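Local structure of thioesterase domain-containing protein (Pyrococcus horikoshii, 1IXL) at residues 93-105 with 114-126. The protein is of unknown function but adopts a hot-dog fold and may hydrolyse acyl-CoA thioesters. Numbering follows the deposited sequence.
Sequences IIEDLGKKKIVEV and VLEGKFYCYVLEK
In the antiparallel sheet of this hot-dog fold, residues 100-105 and 115-123 run side by side as the two arms of a beta hairpin, held by a ladder of seven backbone hydrogen bonds. The ladder starts inside the type II' turn (Leu97 to Lys100) that leads in from strand 86-97, where Val123 N gives to Lys99 O at 2.8 Å, and ends with Val105 and Gly117 bonded both ways.

Alternate residues fall on two unlike faces. On the one packed against helix 48-63, Val105 and Phe119 meet at about a right angle: CG2 of Val105 lies 3.6 Å from Phe119 CD1, and the ring turns its edge to Val103 O. With Val103 CG1 anti to the backbone N (chi1 180°), the other branch, CG2, lies beside that N and rests 3.8 Å from Cys121 SG. From the helix, Ala55 packs on Val105 and Phe119 and Met60 on Cys121.

The other face carries Lys100, Ile102 and Glu104 against Tyr122, Tyr120 and Lys118. Lys100 runs alongside Tyr122, its CG 3.5 Å from Tyr122 CE1 and its CD 3.2 Å from Tyr122 OH. A serine in place of Tyr122 would probably leave the methylenes of Lys100 without their neighbour and its chain freer to swing. Ile102 CG1 touches Tyr120 CD2 at 4.1 Å, while the Tyr120 hydroxyl is hydrogen-bonded to Glu74 OE1. With Glu104 OE2 still 4.2 Å from Lys118 NZ, charge probably adds little more than a mild attraction to a pairing set by backbone bonds and apolar contact.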
loop_
_atom_site.group_PDB
_atom_site.type_symbol
_atom_site.label_atom_id
_atom_site.label_comp_id
_atom_site.label_asym_id
_atom_site.label_seq_id
_atom_site.Cartn_x
_atom_site.Cartn_y
_atom_site.Cartn_z
ATOM N N ILE A 93 10.011 3.702 -4.388
ATOM C CA ILE A 93 9.954 4.877 -5.239
ATOM C C ILE A 93 10.829 4.520 -6.437
ATOM O O ILE A 93 11.995 4.173 -6.266
ATOM C CB ILE A 93 10.534 6.112 -4.539
ATOM C CG1 ILE A 93 9.630 6.521 -3.373
ATOM C CG2 ILE A 93 10.649 7.264 -5.533
ATOM C CD1 ILE A 93 10.167 7.710 -2.579
ATOM N N ILE A 94 10.266 4.553 -7.642
ATOM C CA ILE A 94 11.058 4.213 -8.820
ATOM C C ILE A 94 11.432 5.439 -9.648
ATOM O O ILE A 94 12.289 5.359 -10.536
ATOM C CB ILE A 94 10.355 3.174 -9.741
ATOM C CG1 ILE A 94 8.968 3.678 -10.165
ATOM C CG2 ILE A 94 10.271 1.818 -9.032
ATOM C CD1 ILE A 94 8.368 2.869 -11.320
ATOM N N GLU A 95 10.787 6.566 -9.359
ATOM C CA GLU A 95 11.083 7.816 -10.040
ATOM C C GLU A 95 10.808 8.960 -9.096
ATOM O O GLU A 95 9.705 9.096 -8.566
ATOM C CB GLU A 95 10.219 8.003 -11.289
ATOM C CG GLU A 95 10.692 7.255 -12.513
ATOM C CD GLU A 95 9.794 7.497 -13.717
ATOM O OE1 GLU A 95 9.709 8.656 -14.179
ATOM O OE2 GLU A 95 9.172 6.526 -14.191
ATOM N N ASP A 96 11.815 9.786 -8.857
ATOM C CA ASP A 96 11.604 10.924 -7.984
ATOM C C ASP A 96 11.584 12.160 -8.864
ATOM O O ASP A 96 12.612 12.566 -9.404
ATOM C CB ASP A 96 12.717 11.045 -6.952
ATOM C CG ASP A 96 12.411 12.098 -5.913
ATOM O OD1 ASP A 96 12.154 13.263 -6.304
ATOM O OD2 ASP A 96 12.413 11.758 -4.708
ATOM N N LEU A 97 10.406 12.749 -9.007
ATOM C CA LEU A 97 10.232 13.928 -9.837
ATOM C C LEU A 97 9.933 15.124 -8.936
ATOM O O LEU A 97 8.989 15.881 -9.163
ATOM C CB LEU A 97 9.086 13.671 -10.825
ATOM C CG LEU A 97 9.284 12.337 -11.556
ATOM C CD1 LEU A 97 8.022 11.932 -12.293
ATOM C CD2 LEU A 97 10.461 12.456 -12.519
ATOM N N GLY A 98 10.764 15.285 -7.912
ATOM C CA GLY A 98 10.580 16.365 -6.967
ATOM C C GLY A 98 9.381 16.095 -6.077
ATOM O O GLY A 98 9.369 15.131 -5.314
ATOM N N LYS A 99 8.361 16.938 -6.192
ATOM C CA LYS A 99 7.157 16.804 -5.392
ATOM C C LYS A 99 6.288 15.647 -5.853
ATOM O O LYS A 99 5.380 15.238 -5.143
ATOM C CB LYS A 99 6.352 18.105 -5.412
ATOM C CG LYS A 99 6.218 18.779 -6.777
ATOM C CD LYS A 99 7.561 19.255 -7.360
ATOM C CE LYS A 99 7.372 20.421 -8.325
ATOM N NZ LYS A 99 6.207 20.233 -9.239
ATOM N N LYS A 100 6.554 15.138 -7.051
ATOM C CA LYS A 100 5.804 13.995 -7.545
ATOM C C LYS A 100 6.730 12.798 -7.470
ATOM O O LYS A 100 7.907 12.883 -7.854
ATOM C CB LYS A 100 5.342 14.173 -8.996
ATOM C CG LYS A 100 4.411 13.022 -9.430
ATOM C CD LYS A 100 3.836 13.158 -10.842
ATOM C CE LYS A 100 4.745 12.517 -11.881
ATOM N NZ LYS A 100 4.121 12.452 -13.231
ATOM N N LYS A 101 6.189 11.682 -6.980
ATOM C CA LYS A 101 6.939 10.448 -6.831
ATOM C C LYS A 101 6.191 9.290 -7.500
ATOM O O LYS A 101 4.993 9.140 -7.311
ATOM C CB LYS A 101 7.100 10.139 -5.344
ATOM C CG LYS A 101 7.548 11.337 -4.502
ATOM C CD LYS A 101 9.020 11.642 -4.728
ATOM C CE LYS A 101 9.526 12.747 -3.798
ATOM N NZ LYS A 101 9.236 12.477 -2.364
ATOM N N ILE A 102 6.887 8.494 -8.300
ATOM C CA ILE A 102 6.251 7.341 -8.936
ATOM C C ILE A 102 6.700 6.138 -8.104
ATOM O O ILE A 102 7.890 5.884 -7.947
ATOM C CB ILE A 102 6.688 7.180 -10.401
ATOM C CG1 ILE A 102 6.223 8.391 -11.211
ATOM C CG2 ILE A 102 6.077 5.920 -10.998
ATOM C CD1 ILE A 102 6.737 8.401 -12.667
ATOM N N VAL A 103 5.742 5.412 -7.545
ATOM C CA VAL A 103 6.066 4.281 -6.686
ATOM C C VAL A 103 5.513 3.002 -7.284
ATOM O O VAL A 103 4.358 2.958 -7.690
ATOM C CB VAL A 103 5.440 4.490 -5.304
ATOM C CG1 VAL A 103 5.762 3.321 -4.388
ATOM C CG2 VAL A 103 5.943 5.815 -4.722
ATOM N N GLU A 104 6.339 1.972 -7.362
ATOM C CA GLU A 104 5.869 0.705 -7.890
ATOM C C GLU A 104 5.525 -0.133 -6.666
ATOM O O GLU A 104 6.238 -0.098 -5.660
ATOM C CB GLU A 104 6.964 0.016 -8.712
ATOM C CG GLU A 104 6.562 -1.368 -9.210
ATOM C CD GLU A 104 7.561 -1.948 -10.194
ATOM O OE1 GLU A 104 8.778 -1.910 -9.889
ATOM O OE2 GLU A 104 7.130 -2.441 -11.265
ATOM N N VAL A 105 4.421 -0.863 -6.723
ATOM C CA VAL A 105 4.044 -1.690 -5.588
ATOM C C VAL A 105 3.631 -3.064 -6.092
ATOM O O VAL A 105 2.972 -3.200 -7.129
ATOM C CB VAL A 105 2.835 -1.095 -4.791
ATOM C CG1 VAL A 105 2.530 -1.971 -3.604
ATOM C CG2 VAL A 105 3.130 0.320 -4.316
ATOM N N VAL A 114 -0.134 -10.976 -6.262
ATOM C CA VAL A 114 -1.587 -10.928 -6.410
ATOM C C VAL A 114 -2.010 -9.568 -6.982
ATOM O O VAL A 114 -3.117 -9.418 -7.485
ATOM C CB VAL A 114 -2.329 -11.184 -5.056
ATOM C CG1 VAL A 114 -1.942 -12.558 -4.509
ATOM C CG2 VAL A 114 -1.999 -10.086 -4.030
ATOM N N LEU A 115 -1.126 -8.574 -6.878
ATOM C CA LEU A 115 -1.402 -7.255 -7.436
ATOM C C LEU A 115 -0.100 -6.547 -7.787
ATOM O O LEU A 115 0.885 -6.678 -7.074
ATOM C CB LEU A 115 -2.191 -6.375 -6.440
ATOM C CG LEU A 115 -2.472 -4.931 -6.939
ATOM C CD1 LEU A 115 -3.796 -4.442 -6.358
ATOM C CD2 LEU A 115 -1.322 -3.963 -6.552
ATOM N N GLU A 116 -0.093 -5.803 -8.886
ATOM C CA GLU A 116 1.089 -5.026 -9.252
ATOM C C GLU A 116 0.576 -3.681 -9.733
ATOM O O GLU A 116 -0.453 -3.596 -10.419
ATOM C CB GLU A 116 1.914 -5.708 -10.369
ATOM C CG GLU A 116 1.090 -6.147 -11.585
ATOM C CD GLU A 116 1.935 -6.650 -12.748
ATOM O OE1 GLU A 116 2.935 -7.356 -12.492
ATOM O OE2 GLU A 116 1.582 -6.350 -13.917
ATOM N N GLY A 117 1.277 -2.614 -9.384
ATOM C CA GLY A 117 0.797 -1.324 -9.833
ATOM C C GLY A 117 1.774 -0.190 -9.700
ATOM O O GLY A 117 2.802 -0.331 -9.039
ATOM N N LYS A 118 1.457 0.917 -10.367
ATOM C CA LYS A 118 2.254 2.128 -10.304
ATOM C C LYS A 118 1.381 3.149 -9.589
ATOM O O LYS A 118 0.216 3.327 -9.947
ATOM C CB LYS A 118 2.591 2.648 -11.697
ATOM C CG LYS A 118 3.662 1.849 -12.411
ATOM C CD LYS A 118 4.370 2.705 -13.462
ATOM C CE LYS A 118 5.165 1.821 -14.417
ATOM N NZ LYS A 118 5.578 0.548 -13.752
ATOM N N PHE A 119 1.930 3.790 -8.566
ATOM C CA PHE A 119 1.191 4.787 -7.801
ATOM C C PHE A 119 1.899 6.142 -7.940
ATOM O O PHE A 119 3.088 6.268 -7.630
ATOM C CB PHE A 119 1.110 4.352 -6.332
ATOM C CG PHE A 119 0.301 3.093 -6.124
ATOM C CD1 PHE A 119 0.766 1.867 -6.591
ATOM C CD2 PHE A 119 -0.961 3.153 -5.543
ATOM C CE1 PHE A 119 -0.033 0.707 -6.483
ATOM C CE2 PHE A 119 -1.756 2.013 -5.429
ATOM C CZ PHE A 119 -1.296 0.797 -5.899
ATOM N N TYR A 120 1.158 7.137 -8.425
ATOM C CA TYR A 120 1.675 8.489 -8.645
ATOM C C TYR A 120 1.272 9.311 -7.437
ATOM O O TYR A 120 0.098 9.669 -7.264
ATOM C CB TYR A 120 1.101 9.066 -9.951
ATOM C CG TYR A 120 1.386 8.193 -11.154
ATOM C CD1 TYR A 120 0.806 6.933 -11.270
ATOM C CD2 TYR A 120 2.267 8.609 -12.161
ATOM C CE1 TYR A 120 1.089 6.107 -12.347
ATOM C CE2 TYR A 120 2.559 7.788 -13.239
ATOM C CZ TYR A 120 1.966 6.538 -13.325
ATOM O OH TYR A 120 2.242 5.698 -14.372
ATOM N N CYS A 121 2.276 9.594 -6.609
ATOM C CA CYS A 121 2.115 10.293 -5.348
ATOM C C CYS A 121 2.629 11.737 -5.365
ATOM O O CYS A 121 3.608 12.058 -6.055
ATOM C CB CYS A 121 2.850 9.505 -4.252
ATOM S SG CYS A 121 2.631 7.678 -4.364
ATOM N N TYR A 122 1.963 12.590 -4.585
ATOM C CA TYR A 122 2.325 14.002 -4.513
ATOM C C TYR A 122 2.542 14.474 -3.097
ATOM O O TYR A 122 1.693 14.271 -2.238
ATOM C CB TYR A 122 1.209 14.860 -5.115
ATOM C CG TYR A 122 1.061 14.679 -6.596
ATOM C CD1 TYR A 122 1.867 15.396 -7.490
ATOM C CD2 TYR A 122 0.146 13.769 -7.110
ATOM C CE1 TYR A 122 1.761 15.208 -8.868
ATOM C CE2 TYR A 122 0.028 13.564 -8.475
ATOM C CZ TYR A 122 0.836 14.283 -9.352
ATOM O OH TYR A 122 0.744 14.045 -10.696
ATOM N N VAL A 123 3.671 15.128 -2.867
ATOM C CA VAL A 123 3.956 15.689 -1.564
ATOM C C VAL A 123 3.496 17.143 -1.692
ATOM O O VAL A 123 4.059 17.923 -2.476
ATOM C CB VAL A 123 5.457 15.607 -1.268
ATOM C CG1 VAL A 123 5.766 16.254 0.067
ATOM C CG2 VAL A 123 5.889 14.136 -1.268
ATOM N N LEU A 124 2.465 17.491 -0.937
ATOM C CA LEU A 124 1.869 18.825 -0.990
ATOM C C LEU A 124 2.493 19.818 -0.023
ATOM O O LEU A 124 3.090 19.428 0.978
ATOM C CB LEU A 124 0.366 18.717 -0.699
ATOM C CG LEU A 124 -0.357 17.572 -1.431
ATOM C CD1 LEU A 124 -1.803 17.445 -0.953
ATOM C CD2 LEU A 124 -0.326 17.819 -2.924
ATOM N N GLU A 125 2.354 21.104 -0.342
ATOM C CA GLU A 125 2.877 22.168 0.513
ATOM C C GLU A 125 2.156 22.069 1.852
ATOM O O GLU A 125 2.752 22.228 2.921
ATOM C CB GLU A 125 2.604 23.546 -0.117
ATOM C CG GLU A 125 3.068 24.723 0.750
ATOM C CD GLU A 125 4.527 25.091 0.521
ATOM O OE1 GLU A 125 4.783 26.095 -0.184
ATOM O OE2 GLU A 125 5.416 24.372 1.033
ATOM N N LYS A 126 0.858 21.806 1.781
ATOM C CA LYS A 126 0.044 21.664 2.971
ATOM C C LYS A 126 -0.757 20.377 2.869
ATOM O O LYS A 126 -0.822 19.757 1.805
ATOM C CB LYS A 126 -0.916 22.846 3.126
ATOM C CG LYS A 126 -1.792 22.757 4.371
ATOM C CD LYS A 126 -0.980 22.319 5.594
ATOM C CE LYS A 126 -1.828 22.243 6.846
ATOM N NZ LYS A 126 -3.000 21.342 6.699
#